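Local coordinates for protein putative arylalkylamine N-Acetyltransferase 7 (Aedes aegypti, PDB 4FD7) that probably transfers an acetyl group from acetyl-CoA to the nitrogen of an amine substrate, as a putative insect arylalkylamine N-acetyltransferase of the GNAT family, at residues Trp15-Ala20 with Trp30-Asp35; Lys62-Asp67 with Ser119-Ala124; Asn102-Ala107 with His146-Met151; Phe202-Thr207 with Phe229-Ser234. All coordinates share one frame; numbering follows the deposited sequence.

Interaction 1: residues Trp15-Ala20 with Trp30-Asp35; sequences WHRFQA and WYRVQD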
# COMPACT_ATOMS: atom_id res chain seq x y z
N TRP A 15 -6.25 0.79 -15.60
CA TRP A 15 -5.71 2.13 -15.39
C TRP A 15 -4.38 2.39 -16.06
O TRP A 15 -4.09 3.53 -16.42
CB TRP A 15 -5.61 2.44 -13.89
CG TRP A 15 -6.95 2.40 -13.21
CD1 TRP A 15 -7.37 1.51 -12.26
CD2 TRP A 15 -8.06 3.28 -13.44
NE1 TRP A 15 -8.65 1.78 -11.88
CE2 TRP A 15 -9.11 2.86 -12.59
CE3 TRP A 15 -8.27 4.38 -14.27
CZ2 TRP A 15 -10.35 3.51 -12.56
CZ3 TRP A 15 -9.51 5.02 -14.24
CH2 TRP A 15 -10.53 4.58 -13.39
N HIS A 16 -3.56 1.35 -16.19
CA HIS A 16 -2.19 1.53 -16.65
C HIS A 16 -1.68 0.27 -17.34
O HIS A 16 -2.03 -0.85 -16.95
CB HIS A 16 -1.31 1.88 -15.45
CG HIS A 16 0.13 2.14 -15.78
ND1 HIS A 16 0.52 3.05 -16.75
CD2 HIS A 16 1.26 1.63 -15.26
CE1 HIS A 16 1.85 3.08 -16.80
NE2 HIS A 16 2.32 2.22 -15.91
N ARG A 17 -0.87 0.44 -18.38
CA ARG A 17 -0.22 -0.70 -19.05
C ARG A 17 1.25 -0.39 -19.24
O ARG A 17 1.63 0.76 -19.44
CB ARG A 17 -0.87 -1.00 -20.40
CG ARG A 17 -2.34 -1.40 -20.33
CD ARG A 17 -2.86 -1.79 -21.71
NE ARG A 17 -4.31 -1.91 -21.79
CZ ARG A 17 -4.98 -3.03 -21.52
NH1 ARG A 17 -4.34 -4.13 -21.14
NH2 ARG A 17 -6.30 -3.05 -21.63
N PHE A 18 2.09 -1.42 -19.18
CA PHE A 18 3.52 -1.21 -19.30
C PHE A 18 4.21 -2.49 -19.73
O PHE A 18 3.66 -3.59 -19.57
CB PHE A 18 4.09 -0.73 -17.96
CG PHE A 18 3.96 -1.74 -16.85
CD1 PHE A 18 4.98 -2.65 -16.61
CD2 PHE A 18 2.83 -1.79 -16.06
CE1 PHE A 18 4.87 -3.59 -15.60
CE2 PHE A 18 2.71 -2.74 -15.04
CZ PHE A 18 3.73 -3.62 -14.80
N GLN A 19 5.42 -2.36 -20.25
CA GLN A 19 6.23 -3.52 -20.60
C GLN A 19 7.35 -3.77 -19.59
O GLN A 19 7.97 -2.84 -19.08
CB GLN A 19 6.82 -3.35 -21.99
CG GLN A 19 5.78 -3.18 -23.10
CD GLN A 19 6.40 -2.83 -24.43
OE1 GLN A 19 6.55 -3.69 -25.31
NE2 GLN A 19 6.80 -1.58 -24.58
N ALA A 20 7.60 -5.04 -19.32
CA ALA A 20 8.66 -5.44 -18.42
C ALA A 20 9.08 -6.86 -18.76
O ALA A 20 8.45 -7.52 -19.58
CB ALA A 20 8.19 -5.36 -16.98
N TRP A 30 3.75 -7.67 -21.84
CA TRP A 30 2.91 -6.59 -21.37
C TRP A 30 2.26 -6.97 -20.06
O TRP A 30 1.90 -8.13 -19.85
CB TRP A 30 1.83 -6.25 -22.39
CG TRP A 30 2.29 -5.42 -23.51
CD1 TRP A 30 2.72 -5.85 -24.73
CD2 TRP A 30 2.36 -3.99 -23.53
NE1 TRP A 30 3.06 -4.77 -25.52
CE2 TRP A 30 2.85 -3.61 -24.80
CE3 TRP A 30 2.06 -2.99 -22.60
CZ2 TRP A 30 3.05 -2.28 -25.16
CZ3 TRP A 30 2.26 -1.67 -22.96
CH2 TRP A 30 2.75 -1.32 -24.23
N TYR A 31 2.10 -5.98 -19.18
CA TYR A 31 1.37 -6.15 -17.94
C TYR A 31 0.32 -5.05 -17.87
O TYR A 31 0.42 -4.05 -18.59
CB TYR A 31 2.30 -5.98 -16.74
CG TYR A 31 3.40 -7.01 -16.59
CD1 TYR A 31 3.25 -8.10 -15.74
CD2 TYR A 31 4.59 -6.88 -17.29
CE1 TYR A 31 4.27 -9.04 -15.59
CE2 TYR A 31 5.60 -7.81 -17.16
CZ TYR A 31 5.44 -8.89 -16.31
OH TYR A 31 6.45 -9.82 -16.17
N ARG A 32 -0.66 -5.21 -17.00
CA ARG A 32 -1.61 -4.14 -16.75
C ARG A 32 -1.84 -3.99 -15.25
O ARG A 32 -1.65 -4.95 -14.48
CB ARG A 32 -2.94 -4.40 -17.45
CG ARG A 32 -3.65 -5.67 -16.97
CD ARG A 32 -4.91 -5.92 -17.76
NE ARG A 32 -5.66 -7.07 -17.25
CZ ARG A 32 -5.41 -8.33 -17.57
NH1 ARG A 32 -4.43 -8.62 -18.42
NH2 ARG A 32 -6.13 -9.30 -17.05
N VAL A 33 -2.25 -2.79 -14.85
CA VAL A 33 -2.71 -2.51 -13.50
C VAL A 33 -4.17 -2.06 -13.61
O VAL A 33 -4.50 -1.16 -14.40
CB VAL A 33 -1.91 -1.40 -12.81
CG1 VAL A 33 -2.29 -1.33 -11.32
CG2 VAL A 33 -0.40 -1.62 -12.99
N GLN A 34 -5.06 -2.70 -12.85
CA GLN A 34 -6.49 -2.44 -12.98
C GLN A 34 -7.21 -2.56 -11.65
O GLN A 34 -6.64 -3.04 -10.67
CB GLN A 34 -7.11 -3.44 -13.96
CG GLN A 34 -7.00 -4.90 -13.51
CD GLN A 34 -7.96 -5.82 -14.25
OE1 GLN A 34 -7.65 -6.34 -15.32
NE2 GLN A 34 -9.13 -6.03 -13.68
N ASP A 35 -8.48 -2.13 -11.64
CA ASP A 35 -9.34 -2.37 -10.48
C ASP A 35 -9.34 -3.85 -10.15
O ASP A 35 -9.38 -4.70 -11.05
CB ASP A 35 -10.79 -1.96 -10.77
CG ASP A 35 -10.98 -0.47 -10.85
OD1 ASP A 35 -10.38 0.27 -10.03
OD2 ASP A 35 -11.77 -0.04 -11.72
O HOH W 1 -1.22 -4.28 -20.56
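Q19 lays its side chain flat on the indole of W30: Q19 CG sits 3.4 Å from the centroid of the six-membered ring, almost straight above it, and the amide beyond stacks on the ring at 11° between planes. This is one face of an antiparallel beta hairpin, strands 14-21 and 28-35, at the edge of the larger sheet of the GNAT fold. R17 and R32 share that face, side by side and pointing the same way. E93 forms a salt bridge with R17 NH1, and a water links R17 NH1 to Y31 O.

On the other face F18, Y31 and V33 form a buried apolar patch, with H16 beside it. With chi1 at 64°, F18 CG sits between its own N and carbonyl carbon, which tips the ring across the strand onto Y31. Y31 CB then lies under the ring, 3.4 Å from F18 CZ, while the two rings, although nearly parallel, are slid so far apart that they barely overlap. V33 CG2 meets the F18 ring at its edge, 3.9 Å from CE2, and A20 CB touches Y31 CE2 at 3.6 Å. Helix 164-170 covers F18, and its E167 is hydrogen-bonded to H16 NE2.

Backbone bonds pair F18 with Y31 and H16 with V33 until a classic bulge, where W15 N and H16 N both donate to V33 O, at 2.9 and 3.2 Å. Past it the W15 indole reaches D35, whose OD2 is held by S13 N and R5, its plane steeply turned (81°) against the carboxylate. W15 NE1 gives D35 OD1 a straight 2.9 Å bond, lying in the indole plane but well above the carboxylate plane.

Interaction 2: residues Lys62-Asp67 with Ser119-Ala124; sequences KGLAKD and SAIFQA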
# COMPACT_ATOMS: atom_id res chain seq x y z
N LYS A 62 8.53 -7.71 13.22
CA LYS A 62 7.61 -8.10 14.29
C LYS A 62 7.24 -9.59 14.27
O LYS A 62 6.55 -10.07 15.18
CB LYS A 62 6.32 -7.26 14.25
CG LYS A 62 6.51 -5.79 14.56
CD LYS A 62 7.29 -5.62 15.84
CE LYS A 62 6.51 -4.84 16.86
NZ LYS A 62 7.31 -4.77 18.11
N GLY A 63 7.68 -10.31 13.24
CA GLY A 63 7.34 -11.73 13.14
C GLY A 63 5.88 -11.95 12.79
O GLY A 63 5.32 -13.00 13.08
N LEU A 64 5.25 -10.96 12.20
CA LEU A 64 3.85 -11.01 11.86
C LEU A 64 3.35 -12.27 11.12
O LEU A 64 2.30 -12.75 11.42
CB LEU A 64 3.46 -9.76 11.07
CG LEU A 64 2.00 -9.55 10.71
CD1 LEU A 64 1.16 -10.49 11.49
CD2 LEU A 64 1.58 -8.14 10.99
N ALA A 65 4.10 -12.78 10.16
CA ALA A 65 3.58 -13.86 9.33
C ALA A 65 3.43 -15.22 10.04
O ALA A 65 2.76 -16.11 9.54
CB ALA A 65 4.42 -14.01 8.05
N LYS A 66 4.08 -15.37 11.19
CA LYS A 66 3.98 -16.60 11.97
C LYS A 66 2.96 -16.45 13.07
O LYS A 66 2.57 -17.43 13.72
CB LYS A 66 5.34 -16.97 12.59
CG LYS A 66 6.38 -17.46 11.59
CD LYS A 66 5.80 -18.45 10.57
CE LYS A 66 6.92 -18.95 9.65
NZ LYS A 66 6.46 -19.84 8.55
N ASP A 67 2.53 -15.21 13.30
CA ASP A 67 1.56 -14.95 14.37
C ASP A 67 0.12 -14.91 13.89
O ASP A 67 -0.28 -13.99 13.20
CB ASP A 67 1.86 -13.64 15.10
CG ASP A 67 1.10 -13.54 16.40
OD1 ASP A 67 -0.11 -13.20 16.38
OD2 ASP A 67 1.70 -13.83 17.45
N SER A 119 -4.00 -8.10 18.46
CA SER A 119 -2.58 -8.39 18.69
C SER A 119 -1.80 -7.15 19.07
O SER A 119 -1.95 -6.10 18.45
CB SER A 119 -1.96 -9.00 17.44
OG SER A 119 -1.78 -8.01 16.44
N ALA A 120 -0.94 -7.27 20.08
CA ALA A 120 -0.01 -6.19 20.39
C ALA A 120 0.77 -5.82 19.15
O ALA A 120 1.00 -4.63 18.89
CB ALA A 120 0.95 -6.59 21.50
N ILE A 121 1.16 -6.85 18.40
CA ILE A 121 1.98 -6.71 17.20
C ILE A 121 1.33 -5.79 16.15
O ILE A 121 1.93 -4.78 15.73
CB ILE A 121 2.25 -8.09 16.57
CG1 ILE A 121 3.31 -8.85 17.39
CG2 ILE A 121 2.70 -7.95 15.10
CD1 ILE A 121 3.45 -10.31 16.95
N PHE A 122 0.12 -6.12 15.70
CA PHE A 122 -0.47 -5.24 14.69
C PHE A 122 -0.93 -3.91 15.26
O PHE A 122 -0.92 -2.90 14.57
CB PHE A 122 -1.56 -5.90 13.84
CG PHE A 122 -1.90 -5.10 12.61
CD1 PHE A 122 -1.04 -5.09 11.53
CD2 PHE A 122 -3.06 -4.32 12.56
CE1 PHE A 122 -1.31 -4.32 10.39
CE2 PHE A 122 -3.34 -3.55 11.43
CZ PHE A 122 -2.46 -3.55 10.33
N GLN A 123 -1.29 -3.89 16.54
CA GLN A 123 -1.69 -2.61 17.12
C GLN A 123 -0.50 -1.66 17.06
O GLN A 123 -0.66 -0.47 16.75
CB GLN A 123 -2.18 -2.76 18.55
CG GLN A 123 -2.75 -1.46 19.09
CD GLN A 123 -4.16 -1.20 18.59
OE1 GLN A 123 -5.05 -2.03 18.77
NE2 GLN A 123 -4.36 -0.05 17.95
N ALA A 124 0.69 -2.19 17.34
CA ALA A 124 1.91 -1.40 17.25
C ALA A 124 2.19 -0.97 15.82
O ALA A 124 2.56 0.18 15.58
CB ALA A 124 3.09 -2.18 17.81
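I121 reaches from the first turn of helix 120-136 into the bend formed by residues 62-67, and its two branches make most of the contact. All of it is van der Waals in kind, with no hydrogen bond crossing between the segments. The CG2 branch, anti to the backbone N, rests 3.8 Å from K62 CB. The CG1 branch brings CD1 to 3.6 Å from K62 O, with D67 OD2 4.0 Å from the same methyl. L64 adds a second apolar patch: its CD2 comes to the edge of the F122 ring, 4.1 Å from CD1, and lies slightly farther from I121 CG2. More loosely, K62 CE passes A124 CB at 4.4 Å.

The polar groups do not bridge the two segments; they bond within a segment or to neighbours outside. G63 ends helix 57-62 with a Schellman motif, and its positive phi (71°) turns the chain out of the helix just before L64. D67 is the N-cap of the next helix, its OD1 accepting from A70 N. S119 does the same for helix 120-136: S119 OG accepts from F122 N at 2.8 Å and is also hydrogen-bonded to D73. K62, bent at chi2 and chi3, carries NZ past the contact to N221 O and against the ring of Y222.

The contact thus sits where three helices nearly converge. The short bend between helices 57-62 and 68-81 lies against the start of helix 120-136, with L64 also packing on A70 and M71 of helix 68-81 and the F122 ring meeting F117 edge to face.

Interaction 3: residues Asn102-Ala107 with His146-Met151; sequences NILDVA and HYLNAM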
# COMPACT_ATOMS: atom_id res chain seq x y z
N ASN A 102 -2.22 -3.91 -4.38
CA ASN A 102 -2.06 -2.76 -3.49
C ASN A 102 -3.44 -2.55 -2.92
O ASN A 102 -4.37 -2.21 -3.66
CB ASN A 102 -1.63 -1.52 -4.29
CG ASN A 102 -0.82 -0.51 -3.47
OD1 ASN A 102 -0.29 0.46 -4.03
ND2 ASN A 102 -0.73 -0.70 -2.16
N ILE A 103 -3.60 -2.79 -1.62
CA ILE A 103 -4.89 -2.57 -0.97
C ILE A 103 -5.00 -1.10 -0.59
O ILE A 103 -4.19 -0.59 0.18
CB ILE A 103 -5.07 -3.48 0.26
CG1 ILE A 103 -4.86 -4.95 -0.12
CG2 ILE A 103 -6.45 -3.29 0.88
CD1 ILE A 103 -5.94 -5.50 -1.05
N LEU A 104 -6.01 -0.42 -1.14
CA LEU A 104 -6.10 1.02 -1.01
C LEU A 104 -7.45 1.42 -0.41
O LEU A 104 -8.46 0.71 -0.59
CB LEU A 104 -5.96 1.71 -2.38
CG LEU A 104 -4.80 1.42 -3.34
CD1 LEU A 104 -4.93 2.30 -4.57
CD2 LEU A 104 -3.46 1.65 -2.71
N ASP A 105 -7.48 2.56 0.26
CA ASP A 105 -8.76 3.19 0.57
C ASP A 105 -8.60 4.70 0.63
O ASP A 105 -7.52 5.21 0.35
CB ASP A 105 -9.40 2.62 1.84
CG ASP A 105 -8.65 2.99 3.11
OD1 ASP A 105 -7.60 3.65 3.04
OD2 ASP A 105 -9.13 2.57 4.18
N VAL A 106 -9.66 5.43 0.98
CA VAL A 106 -9.54 6.88 1.04
C VAL A 106 -9.50 7.37 2.49
O VAL A 106 -10.35 7.01 3.30
CB VAL A 106 -10.66 7.56 0.23
CG1 VAL A 106 -10.61 9.09 0.37
CG2 VAL A 106 -10.54 7.15 -1.24
N ALA A 107 -8.46 8.13 2.81
CA ALA A 107 -8.33 8.76 4.12
C ALA A 107 -9.08 10.09 4.06
O ALA A 107 -9.01 10.80 3.05
CB ALA A 107 -6.88 8.98 4.48
N HIS A 146 -9.58 14.85 1.59
CA HIS A 146 -9.41 13.43 1.28
C HIS A 146 -8.09 13.15 0.58
O HIS A 146 -7.55 14.02 -0.11
CB HIS A 146 -10.54 12.93 0.39
CG HIS A 146 -11.91 13.34 0.84
ND1 HIS A 146 -12.54 12.77 1.92
CD2 HIS A 146 -12.76 14.28 0.35
CE1 HIS A 146 -13.73 13.33 2.08
NE2 HIS A 146 -13.89 14.25 1.14
N TYR A 147 -7.58 11.93 0.76
CA TYR A 147 -6.48 11.44 -0.08
C TYR A 147 -6.44 9.92 -0.20
O TYR A 147 -6.87 9.21 0.69
CB TYR A 147 -5.12 11.96 0.38
CG TYR A 147 -4.62 11.46 1.73
CD1 TYR A 147 -3.95 10.24 1.85
CD2 TYR A 147 -4.77 12.23 2.87
CE1 TYR A 147 -3.47 9.80 3.09
CE2 TYR A 147 -4.29 11.81 4.09
CZ TYR A 147 -3.64 10.60 4.20
OH TYR A 147 -3.17 10.19 5.43
N LEU A 148 -5.92 9.42 -1.31
CA LEU A 148 -5.82 7.98 -1.53
C LEU A 148 -4.67 7.41 -0.71
O LEU A 148 -3.53 7.77 -0.90
CB LEU A 148 -5.56 7.69 -3.01
CG LEU A 148 -5.55 6.20 -3.37
CD1 LEU A 148 -6.89 5.57 -3.05
CD2 LEU A 148 -5.20 6.02 -4.85
N ASN A 149 -5.01 6.50 0.21
CA ASN A 149 -4.05 5.87 1.11
C ASN A 149 -3.99 4.39 0.81
O ASN A 149 -4.78 3.86 0.01
CB ASN A 149 -4.50 6.10 2.55
CG ASN A 149 -3.39 5.84 3.57
OD1 ASN A 149 -2.24 5.55 3.23
ND2 ASN A 149 -3.75 5.96 4.84
N ALA A 150 -3.08 3.70 1.50
CA ALA A 150 -2.83 2.29 1.24
C ALA A 150 -2.48 1.54 2.52
O ALA A 150 -1.97 2.12 3.47
CB ALA A 150 -1.71 2.14 0.26
N MET A 151 -2.72 0.23 2.51
CA MET A 151 -2.29 -0.64 3.59
C MET A 151 -1.59 -1.85 2.98
O MET A 151 -2.06 -2.98 3.13
CB MET A 151 -3.48 -1.10 4.44
CG MET A 151 -3.12 -1.93 5.67
SD MET A 151 -2.00 -1.09 6.79
CE MET A 151 -0.58 -2.19 6.78
O HOH W 2 -7.02 5.49 5.21
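L104 is the main bump here, its two methyls divided between two side chains on the same face of the neighbouring strand: CD1 meets L148 CD2 at 3.7 Å, and CD2 presses on A150 CB at 3.5 Å, tighter than usual for carbon. The small A150 leaves the hollow that CD2 fills. L148, with CG anti to its backbone N (chi1 -176°), sends its other methyl, CD1, across to the partner strand, 3.5 Å from D105 O. Farther along, V106 CG1 fits beside H146 CB, 3.8 Å away. R172 of helix 172-179 covers this apolar side, touching L104, L148 and A150.

On the opposite face the roles reverse, and the alanine is the bump. A107 CB stands over the face of the Y147 ring, somewhat off its centre and 3.6 Å from CZ; Y147 presents that face because chi1 of 67° sets its CG between N and the carbonyl carbon. Next to it D105 and N149 lie side by side, pointing the same way, with D105 OD1 4.0 Å from N149 CB. A water donates to D105 OD1 and receives only a weak bond from N149 ND2.

Backbone bonds hold the antiparallel register, from A107 with Y147 through D105 with N149 to M151 N, which donates to I103 O at 2.9 Å. At M151 the chain turns a corner.

Such a kinked central strand, paired on one side with strand 98-108 and bonded through L148 to strand 183-188 on the other, is a hallmark of the GNAT fold; in this family strand 146-155 splays from the next parallel strand, here probably 183-188, to make the acetyl-CoA cleft.

Interaction 4: residues Phe202-Thr207 with Phe229-Ser234; sequences FQEDFT and FCKYMS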
# COMPACT_ATOMS: atom_id res chain seq x y z
N PHE A 202 6.38 10.79 -5.98
CA PHE A 202 6.00 11.10 -4.60
C PHE A 202 7.11 11.92 -3.95
O PHE A 202 8.29 11.71 -4.23
CB PHE A 202 5.81 9.83 -3.77
CG PHE A 202 4.50 9.13 -3.98
CD1 PHE A 202 4.30 8.29 -5.07
CD2 PHE A 202 3.47 9.26 -3.05
CE1 PHE A 202 3.09 7.62 -5.25
CE2 PHE A 202 2.25 8.60 -3.23
CZ PHE A 202 2.06 7.77 -4.33
N GLN A 203 6.72 12.84 -3.07
CA GLN A 203 7.67 13.65 -2.31
C GLN A 203 7.66 13.23 -0.84
O GLN A 203 6.62 12.83 -0.31
CB GLN A 203 7.30 15.13 -2.38
CG GLN A 203 5.95 15.43 -1.73
CD GLN A 203 5.88 16.82 -1.12
OE1 GLN A 203 5.76 16.97 0.10
NE2 GLN A 203 5.92 17.84 -1.97
N GLU A 204 8.79 13.37 -0.17
CA GLU A 204 8.88 13.02 1.25
C GLU A 204 8.20 14.07 2.12
O GLU A 204 8.58 15.25 2.06
CB GLU A 204 10.36 12.87 1.66
CG GLU A 204 11.09 11.85 0.79
CD GLU A 204 12.42 11.39 1.37
OE1 GLU A 204 12.81 11.87 2.46
OE2 GLU A 204 13.06 10.53 0.71
N ASP A 205 7.20 13.66 2.89
CA ASP A 205 6.50 14.56 3.81
C ASP A 205 7.19 14.49 5.15
O ASP A 205 7.46 15.52 5.80
CB ASP A 205 5.06 14.11 4.06
CG ASP A 205 4.30 13.78 2.80
OD1 ASP A 205 4.01 14.71 2.01
OD2 ASP A 205 3.95 12.59 2.63
N PHE A 206 7.44 13.27 5.59
CA PHE A 206 8.00 13.10 6.92
C PHE A 206 8.83 11.85 6.93
O PHE A 206 8.46 10.86 6.31
CB PHE A 206 6.88 13.00 7.96
CG PHE A 206 7.37 12.92 9.38
CD1 PHE A 206 7.83 14.04 10.03
CD2 PHE A 206 7.37 11.71 10.06
CE1 PHE A 206 8.28 13.97 11.35
CE2 PHE A 206 7.81 11.63 11.37
CZ PHE A 206 8.27 12.77 12.02
N THR A 207 9.97 11.90 7.60
CA THR A 207 10.81 10.72 7.65
C THR A 207 11.36 10.52 9.05
O THR A 207 11.66 11.50 9.76
CB THR A 207 11.92 10.77 6.57
OG1 THR A 207 12.68 9.55 6.62
CG2 THR A 207 12.84 11.95 6.77
N PHE A 229 14.68 3.93 7.48
CA PHE A 229 13.71 5.02 7.56
C PHE A 229 12.28 4.57 7.25
O PHE A 229 12.05 3.68 6.43
CB PHE A 229 14.14 6.17 6.64
CG PHE A 229 15.21 7.04 7.23
CD1 PHE A 229 16.54 6.73 7.08
CD2 PHE A 229 14.87 8.18 7.95
CE1 PHE A 229 17.52 7.53 7.64
CE2 PHE A 229 15.84 8.99 8.50
CZ PHE A 229 17.17 8.67 8.34
N CYS A 230 11.33 5.20 7.94
CA CYS A 230 9.90 5.06 7.69
C CYS A 230 9.50 6.42 7.13
O CYS A 230 9.73 7.45 7.78
CB CYS A 230 9.18 4.80 9.01
SG CYS A 230 7.40 4.51 8.90
N LYS A 231 8.97 6.44 5.91
CA LYS A 231 8.70 7.73 5.27
C LYS A 231 7.25 7.90 4.84
O LYS A 231 6.75 7.08 4.08
CB LYS A 231 9.60 7.92 4.05
CG LYS A 231 11.09 7.86 4.34
CD LYS A 231 11.90 8.28 3.12
CE LYS A 231 13.39 8.05 3.32
NZ LYS A 231 14.19 8.48 2.13
N TYR A 232 6.63 9.01 5.22
CA TYR A 232 5.32 9.35 4.70
C TYR A 232 5.59 10.20 3.45
O TYR A 232 6.32 11.19 3.51
CB TYR A 232 4.48 10.12 5.71
CG TYR A 232 3.02 9.70 5.71
CD1 TYR A 232 2.58 8.64 6.49
CD2 TYR A 232 2.10 10.34 4.90
CE1 TYR A 232 1.26 8.25 6.49
CE2 TYR A 232 0.77 9.96 4.89
CZ TYR A 232 0.36 8.91 5.68
OH TYR A 232 -0.96 8.53 5.67
N MET A 233 5.02 9.79 2.32
CA MET A 233 5.28 10.43 1.03
C MET A 233 3.96 10.74 0.30
O MET A 233 2.97 10.00 0.43
CB MET A 233 6.20 9.56 0.16
CG MET A 233 7.50 9.14 0.86
SD MET A 233 8.44 8.00 -0.17
CE MET A 233 8.98 9.12 -1.47
N SER A 234 3.96 11.85 -0.44
CA SER A 234 2.73 12.32 -1.10
C SER A 234 2.89 12.66 -2.59
O SER A 234 3.94 13.08 -3.04
CB SER A 234 2.12 13.50 -0.33
OG SER A 234 3.03 14.58 -0.18
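E204 and K231 cross at an angle on one face of the two strands, their ends joined by a salt bridge: K231 NZ reaches E204 OE2 at 2.7 Å, coming from above the carboxylate plane. Both chains are extended beyond CG, which lets them meet diagonally although E204 is paired with M233 and K231 with T207. T207 and K231 run alongside each other in the same direction, with T207 OG1 3.3 Å from K231 CG; this hydroxyl is buried by the contact and has no polar partner in the model. E204 and M233 also lie side by side, CG to CE 4.1 Å, and M233 CB meets F202 CB.

The other face turns on D205, which a classic bulge pushes toward the partner strand. D205 N and F206 N both donate to Y232 O, at 2.7 and 3.1 Å, and the pairing slips by one residue. The extra residue leaves the D205 carboxylate over the strand: OD2 lies in the plane of the Y232 ring at its edge, 3.7 Å from CD2, while OD1 points to S234 OG. That last separation is so short that its length is doubtful; R141 also forms a salt bridge with OD1, and Y142 OH is bonded to S234 OG.

Strand 229-236 is the middle of a three-stranded antiparallel sheet, with 203-209 on one flank and 183-188 on the other. Helix 191-200 packs under F202, K231 and M233, whereas helices 120-136 and 138-142 cover the face of Y232.

How the interactions relate
Interaction 1 comes first along the chain and closes before the others open; interactions 2 and 3 interleave, strand 98-108 leading on to helix 120-136; interaction 4 closes the series. Interactions 1 and 3 lie on the same five-stranded sheet, on its first two strands and its last two, with centres about 20 Å apart. Interaction 4 belongs to the three-stranded sheet, its centre about 15 Å from that of interaction 3, and the two touch through a probable hydrogen bond, Y147 OH to Y232 OH at 2.8 Å. Interaction 2 meets interaction 3 where F122 CZ packs on M151 CE at 4.2 Å. Interaction 3 therefore joins both sheets near the molecule's centre, consistent with the GNAT fold.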